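Local coordinates for beta-mannosidase (Trichoderma harzianum, PDB 4CVU), which probably removes terminal beta-linked mannose from oligosaccharides by hydrolysis, as a glycosylated fungal member of glycoside hydrolase family 2, at residues Gly210-Gly215 with Ala394-Val399. Numbering follows the deposited sequence.
Sequences GPWQPG and AFWPRV
W212 meets W396 in an offset edge-to-face aromatic pair that joins the galactose-binding-like domain to the loop leading from strand 380-389 into helix 401-413, part of the alpha/beta barrel expected of this family. The two side chains run alongside each other in the same direction. With CG of W212 set between its backbone N and carbonyl carbon (chi1 86°), the benzo ring presents its edge to the W396 pyrrole ring, centroids 5.7 Å apart and planes inclined at 65°. Apolar packing adds to this: W396 CB sits close to the W212 plane at the rim, 3.7 Å from W212 CE3. P397, next in the 3-10 turn 396-398, turns CG of its ring to the W212 backbone, 3.9 Å from W212 O. Its other neighbours include Q56 and L59 of the galactose-binding-like domain.

No hydrogen bond crosses between 210-215 and 394-399; both indole N-H groups are held from outside. W396 NE1 bonds to E194 and W212 NE1 to the carbonyl of Q131, which should limit rotation of both indoles. Q213 folds back over one W212 face, its CG over the middle of the indole, 3.4 Å above the plane, and its NE2 donates a bent 3.1 Å hydrogen bond to W212 O, 138° at the hydrogen.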
loop_
_atom_site.group_PDB
_atom_site.type_symbol
_atom_site.label_atom_id
_atom_site.label_comp_id
_atom_site.label_asym_id
_atom_site.label_seq_id
_atom_site.Cartn_x
_atom_site.Cartn_y
_atom_site.Cartn_z
ATOM N N GLY A 210 9.010 15.920 20.704
ATOM C CA GLY A 210 9.212 14.902 21.731
ATOM C C GLY A 210 10.623 14.908 22.294
ATOM O O GLY A 210 11.475 15.713 21.856
ATOM N N PRO A 211 10.881 14.008 23.252
ATOM C CA PRO A 211 12.190 13.848 23.816
ATOM C C PRO A 211 13.045 13.117 22.791
ATOM O O PRO A 211 13.132 11.890 22.791
ATOM C CB PRO A 211 11.923 13.009 25.077
ATOM C CG PRO A 211 10.769 12.168 24.725
ATOM C CD PRO A 211 9.934 13.007 23.791
ATOM N N TRP A 212 13.658 13.874 21.901
ATOM C CA TRP A 212 14.300 13.314 20.739
ATOM C C TRP A 212 15.689 12.763 20.960
ATOM O O TRP A 212 16.240 12.123 20.100
ATOM C CB TRP A 212 14.303 14.345 19.619
ATOM C CG TRP A 212 15.392 15.271 19.636
ATOM C CD1 TRP A 212 15.525 16.369 20.417
ATOM C CD2 TRP A 212 16.532 15.244 18.788
ATOM N NE1 TRP A 212 16.687 17.024 20.110
ATOM C CE2 TRP A 212 17.311 16.355 19.098
ATOM C CE3 TRP A 212 16.963 14.388 17.781
ATOM C CZ2 TRP A 212 18.508 16.609 18.475
ATOM C CZ3 TRP A 212 18.133 14.674 17.134
ATOM C CH2 TRP A 212 18.908 15.750 17.505
ATOM N N GLN A 213 16.260 13.037 22.113
ATOM C CA GLN A 213 17.554 12.501 22.485
ATOM C C GLN A 213 17.495 12.006 23.933
ATOM O O GLN A 213 16.543 12.237 24.631
ATOM C CB GLN A 213 18.648 13.529 22.316
ATOM C CG GLN A 213 19.012 13.840 20.885
ATOM C CD GLN A 213 19.843 12.765 20.217
ATOM O OE1 GLN A 213 21.006 12.583 20.514
ATOM N NE2 GLN A 213 19.248 12.071 19.274
ATOM N N PRO A 214 18.561 11.260 24.339
ATOM C CA PRO A 214 18.477 10.717 25.705
ATOM C C PRO A 214 18.444 11.711 26.837
ATOM O O PRO A 214 18.765 12.868 26.693
ATOM C CB PRO A 214 19.770 9.917 25.848
ATOM C CG PRO A 214 20.070 9.461 24.493
ATOM C CD PRO A 214 19.794 10.681 23.683
ATOM N N GLY A 215 18.001 11.232 27.974
ATOM C CA GLY A 215 17.844 12.070 29.142
ATOM C C GLY A 215 17.860 11.245 30.403
ATOM O O GLY A 215 17.647 10.040 30.369
ATOM N N ALA A 394 12.688 11.547 8.720
ATOM C CA ALA A 394 12.026 12.718 9.267
ATOM C C ALA A 394 11.940 12.638 10.806
ATOM O O ALA A 394 11.664 13.653 11.469
ATOM C CB ALA A 394 10.658 12.919 8.624
ATOM N N PHE A 395 12.155 11.447 11.361
ATOM C CA PHE A 395 12.109 11.221 12.793
ATOM C C PHE A 395 13.439 10.652 13.300
ATOM O O PHE A 395 13.711 9.456 13.242
ATOM C CB PHE A 395 10.936 10.309 13.133
ATOM C CG PHE A 395 9.675 10.700 12.432
ATOM C CD1 PHE A 395 8.922 11.787 12.877
ATOM C CD2 PHE A 395 9.258 10.038 11.333
ATOM C CE1 PHE A 395 7.762 12.157 12.220
ATOM C CE2 PHE A 395 8.124 10.415 10.658
ATOM C CZ PHE A 395 7.368 11.484 11.097
ATOM N N TRP A 396 14.267 11.533 13.806
ATOM C CA TRP A 396 15.637 11.188 14.189
ATOM C C TRP A 396 15.697 10.043 15.203
ATOM O O TRP A 396 16.540 9.172 15.076
ATOM C CB TRP A 396 16.396 12.419 14.708
ATOM C CG TRP A 396 17.126 13.169 13.592
ATOM C CD1 TRP A 396 16.733 14.321 12.980
ATOM C CD2 TRP A 396 18.325 12.761 12.949
ATOM N NE1 TRP A 396 17.638 14.673 11.990
ATOM C CE2 TRP A 396 18.635 13.729 11.967
ATOM C CE3 TRP A 396 19.198 11.685 13.128
ATOM C CZ2 TRP A 396 19.752 13.649 11.187
ATOM C CZ3 TRP A 396 20.299 11.598 12.354
ATOM C CH2 TRP A 396 20.593 12.597 11.391
ATOM N N PRO A 397 14.759 10.003 16.158
ATOM C CA PRO A 397 14.842 8.879 17.080
ATOM C C PRO A 397 14.876 7.476 16.464
ATOM O O PRO A 397 15.455 6.574 17.066
ATOM C CB PRO A 397 13.614 9.065 17.952
ATOM C CG PRO A 397 13.409 10.538 17.977
ATOM C CD PRO A 397 13.699 10.938 16.546
ATOM N N ARG A 398 14.273 7.258 15.294
ATOM C CA ARG A 398 14.251 5.888 14.768
ATOM C C ARG A 398 15.455 5.589 13.890
ATOM O O ARG A 398 15.582 4.492 13.343
ATOM C CB ARG A 398 12.914 5.586 14.037
ATOM C CG ARG A 398 12.630 6.398 12.788
ATOM C CD ARG A 398 11.285 5.923 12.212
ATOM N NE ARG A 398 10.884 6.697 11.054
ATOM C CZ ARG A 398 9.836 6.391 10.292
ATOM N NH1 ARG A 398 9.045 5.373 10.617
ATOM N NH2 ARG A 398 9.551 7.111 9.227
ATOM N N VAL A 399 16.357 6.567 13.736
ATOM C CA VAL A 399 17.558 6.317 13.008
ATOM C C VAL A 399 18.515 5.443 13.790
ATOM O O VAL A 399 19.012 5.850 14.835
ATOM C CB VAL A 399 18.252 7.612 12.648
ATOM C CG1 VAL A 399 19.577 7.313 12.008
ATOM C CG2 VAL A 399 17.369 8.400 11.735
#